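Local coordinates for aldehyde dehydrogenase (Burkholderia vietnamiensis, PDB 5KF0), which probably oxidises an aldehyde to the corresponding acid with a nicotinamide cofactor, as aldehyde dehydrogenases do, and holds bound NADPH in the crystal, at residues Leu77-Cys80 with Val81-Arg85; Phe117-Ala120 with Ser121-Val125. One frame throughout, in Å; residues are numbered along the deposited sequence.

In the fold
Both contacts are short local helical turns, and they follow one another along the chain: contact 1 lies on helix 70-86, contact 2 near the C-terminal end of helix 103-123. Their centres are about 12 Å apart, on the same side of the chain's centre, because the two helices pack against each other. The joint is partly apolar, with F117 CD2 3.6 Å from both L77 CD2 and C80 CB, and partly polar, with D78 OD1 2.6 Å from S121 OG in a probable hydrogen bond. Helix 164-178 packs on residues of both contacts. D78 also salt-bridges R118 of the second subunit, and contact 2 meets three other subunits, so both helices take part in tetramer contacts.

Contact 1: residues Leu77-Cys80 with Val81-Arg85; sequences LDHC and VARFR
The carbonyl oxygen of C80 accepts the shortest of the backbone bonds here, from F84 N at 2.8 Å. This is one i to i+4 rung of alpha-helix 70-86; V81 N to L77 O, A82 N to D78 O and R83 N to H79 O repeat the pattern. The same C80 O also lies over one face of the F84 ring, 3.1 Å from F84 CG and offset toward the rim. F84 has CG anti to its own carbonyl carbon (chi1 -62°), which swings the ring back along the helix toward C80. There C80 CB reaches F84 CE2 at 3.8 Å, and C80 SG stands oblique to the ring, 5.2 Å from its centroid, a sulfur-aromatic contact. F117 meets the F84 ring edge-to-face from helix 103-123, while V200 of helix 192-202 touches both C80 and F84.

H79 and R83 lie side by side on another flank, pointing the same way. The arginine's CG sits over one face of the imidazole, 3.8 Å from the centroid and 23° off the normal, which makes a CH-pi contact. The ring and guanidinium planes are 61° apart, so the groups do not stack flat. Their polar ends converge on E203, which takes a hydrogen bond from H79 NE2 and a salt bridge from R83 NH2; E86 pairs with R83 NH1. The bend at chi2 of R83 leaves its CD 4.0 Å from H79 NE2.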
# COMPACT_ATOMS: atom_id res chain seq x y z
N LEU A 77 19.30 3.36 15.99
CA LEU A 77 19.83 3.44 14.63
C LEU A 77 20.45 4.81 14.36
O LEU A 77 21.51 4.90 13.72
CB LEU A 77 18.71 3.14 13.62
CG LEU A 77 18.28 1.66 13.68
CD1 LEU A 77 16.87 1.46 13.09
CD2 LEU A 77 19.30 0.78 12.97
N ASP A 78 19.82 5.88 14.86
CA ASP A 78 20.36 7.22 14.67
C ASP A 78 21.69 7.38 15.39
O ASP A 78 22.58 8.09 14.89
CB ASP A 78 19.38 8.27 15.18
CG ASP A 78 18.13 8.35 14.35
OD1 ASP A 78 18.17 7.95 13.16
OD2 ASP A 78 17.10 8.83 14.88
N HIS A 79 21.84 6.78 16.58
CA HIS A 79 23.13 6.81 17.26
C HIS A 79 24.22 6.18 16.41
O HIS A 79 25.34 6.70 16.32
CB HIS A 79 23.06 6.07 18.60
CG HIS A 79 24.37 6.07 19.33
ND1 HIS A 79 24.83 7.17 20.03
CD2 HIS A 79 25.31 5.11 19.47
CE1 HIS A 79 26.01 6.88 20.56
NE2 HIS A 79 26.32 5.64 20.25
N CYS A 80 23.91 5.04 15.78
CA CYS A 80 24.85 4.39 14.88
C CYS A 80 25.23 5.30 13.72
O CYS A 80 26.42 5.46 13.42
CB CYS A 80 24.25 3.09 14.34
SG CYS A 80 24.07 1.80 15.60
N VAL A 81 24.23 5.90 13.06
CA VAL A 81 24.51 6.82 11.95
C VAL A 81 25.46 7.92 12.38
O VAL A 81 26.45 8.22 11.70
CB VAL A 81 23.20 7.41 11.40
CG1 VAL A 81 23.50 8.56 10.42
CG2 VAL A 81 22.38 6.33 10.72
N ALA A 82 25.17 8.55 13.52
CA ALA A 82 26.01 9.65 13.98
C ALA A 82 27.43 9.19 14.26
O ALA A 82 28.40 9.89 13.93
CB ALA A 82 25.41 10.28 15.24
N ARG A 83 27.58 8.02 14.89
CA ARG A 83 28.91 7.55 15.25
C ARG A 83 29.69 7.06 14.04
O ARG A 83 30.92 7.21 13.99
CB ARG A 83 28.81 6.46 16.33
CG ARG A 83 28.25 6.96 17.67
CD ARG A 83 29.28 7.75 18.50
NE ARG A 83 30.25 6.83 19.09
CZ ARG A 83 31.57 6.92 18.95
NH1 ARG A 83 32.12 7.92 18.26
NH2 ARG A 83 32.35 6.01 19.51
N PHE A 84 29.01 6.47 13.05
CA PHE A 84 29.70 6.06 11.83
C PHE A 84 30.24 7.27 11.09
O PHE A 84 31.34 7.24 10.52
CB PHE A 84 28.78 5.23 10.93
CG PHE A 84 28.30 3.94 11.53
CD1 PHE A 84 28.99 3.32 12.57
CD2 PHE A 84 27.14 3.34 11.06
CE1 PHE A 84 28.52 2.12 13.13
CE2 PHE A 84 26.66 2.16 11.59
CZ PHE A 84 27.35 1.54 12.62
N ARG A 85 29.47 8.36 11.08
CA ARG A 85 29.97 9.61 10.49
C ARG A 85 31.18 10.12 11.26
O ARG A 85 32.17 10.57 10.66
CB ARG A 85 28.87 10.66 10.47
CG ARG A 85 27.78 10.38 9.46
CD ARG A 85 26.63 11.35 9.62
NE ARG A 85 25.71 11.23 8.50
CZ ARG A 85 24.45 11.63 8.52
NH1 ARG A 85 23.96 12.19 9.62
NH2 ARG A 85 23.69 11.48 7.45

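Contact 2: residues Phe117-Ala120 with Ser121-Val125; sequences FRVA and SEEAV
Four successive i to i+4 bonds carry the backbone from F117-A120 into S121-V125. S121 N to F117 O is the shortest at 2.8 Å. The last, A124 N to A120 O, matches E123 N to V119 O in length, at 2.9 Å, but is more bent, its N-H...O angle being 134°.

Across this turn R118 and E122 are joined through water; R118 is modelled in two conformers, and the bridge is that of the one described. Water 1 lies in the guanidinium plane at its edge, where it accepts from R118 NE at 2.6 Å, and it donates to E122 OE2 at 2.7 Å. The direct R118 NE to E122 OE2 separation is 4.0 Å, with the oxygen well out of the guanidinium plane and the two flat groups 72° apart, so no N-H points at that oxygen, and any direct effect is probably only electrostatic, beyond salt-bridge range.

This turn of alpha-helix 103-123 lies at a subunit interface: R118 NH2 forms a salt bridge with D78 of the second subunit, and R126 of that subunit pairs with both E122 OE1 and E123 OE2. In this conformer R118 leaves the helix with CG anti to the backbone N (chi1 -178°) and runs extended to NE, which carries the guanidinium out to the water. E123 has CG anti to its carbonyl carbon, beside the backbone N, which sets CG 3.4 Å from V119 O, and this CG approaches V119 CG1 at 4.2 Å.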
# COMPACT_ATOMS: atom_id res chain seq x y z
N PHE A 117 21.89 2.27 7.33
CA PHE A 117 21.32 2.54 8.65
C PHE A 117 20.32 3.68 8.62
O PHE A 117 19.34 3.66 9.38
CB PHE A 117 22.44 2.82 9.67
CG PHE A 117 22.97 1.58 10.32
CD1 PHE A 117 23.79 0.70 9.61
CD2 PHE A 117 22.65 1.28 11.64
CE1 PHE A 117 24.27 -0.47 10.22
CE2 PHE A 117 23.13 0.11 12.25
CZ PHE A 117 23.94 -0.75 11.53
N ARG A 118 20.54 4.69 7.77
CA ARG A 118 19.58 5.78 7.71
C ARG A 118 18.24 5.33 7.13
O ARG A 118 17.18 5.74 7.62
CB ARG A 118 20.14 6.95 6.90
CG ARG A 118 19.17 8.10 6.87
CD ARG A 118 19.78 9.39 6.41
NE ARG A 118 18.83 10.46 6.68
CZ ARG A 118 19.00 11.73 6.35
NH1 ARG A 118 20.12 12.13 5.74
NH2 ARG A 118 18.06 12.60 6.66
N VAL A 119 18.26 4.47 6.10
CA VAL A 119 17.00 3.92 5.60
C VAL A 119 16.29 3.15 6.71
O VAL A 119 15.07 3.25 6.89
CB VAL A 119 17.22 3.03 4.37
CG1 VAL A 119 15.90 2.39 3.92
CG2 VAL A 119 17.82 3.80 3.22
N ALA A 120 17.05 2.35 7.47
CA ALA A 120 16.46 1.59 8.56
C ALA A 120 15.87 2.52 9.62
O ALA A 120 14.80 2.23 10.18
CB ALA A 120 17.49 0.66 9.18
N SER A 121 16.55 3.63 9.94
CA SER A 121 16.01 4.59 10.90
C SER A 121 14.65 5.10 10.45
O SER A 121 13.72 5.22 11.26
CB SER A 121 16.99 5.75 11.09
OG SER A 121 16.35 6.83 11.75
N GLU A 122 14.51 5.41 9.15
CA GLU A 122 13.23 5.86 8.61
C GLU A 122 12.17 4.76 8.68
O GLU A 122 11.03 5.01 9.07
CB GLU A 122 13.41 6.33 7.16
CG GLU A 122 14.37 7.50 7.00
CD GLU A 122 14.75 7.72 5.55
OE1 GLU A 122 14.24 6.98 4.68
OE2 GLU A 122 15.57 8.62 5.27
N GLU A 123 12.53 3.53 8.28
CA GLU A 123 11.54 2.46 8.23
C GLU A 123 11.13 2.00 9.62
O GLU A 123 10.03 1.46 9.78
CB GLU A 123 12.06 1.27 7.41
CG GLU A 123 12.29 1.60 5.93
CD GLU A 123 11.00 1.82 5.15
OE1 GLU A 123 9.91 1.47 5.66
OE2 GLU A 123 11.07 2.35 4.02
N ALA A 124 11.97 2.24 10.64
CA ALA A 124 11.66 1.75 11.98
C ALA A 124 10.36 2.33 12.53
O ALA A 124 9.72 1.71 13.39
CB ALA A 124 12.81 2.07 12.94
N VAL A 125 9.97 3.53 12.09
CA VAL A 125 8.79 4.18 12.62
C VAL A 125 7.60 4.06 11.68
O VAL A 125 6.60 4.76 11.87
CB VAL A 125 9.06 5.65 12.99
CG1 VAL A 125 10.03 5.73 14.16
CG2 VAL A 125 9.61 6.42 11.78
O HOH W 1 16.39 9.96 7.48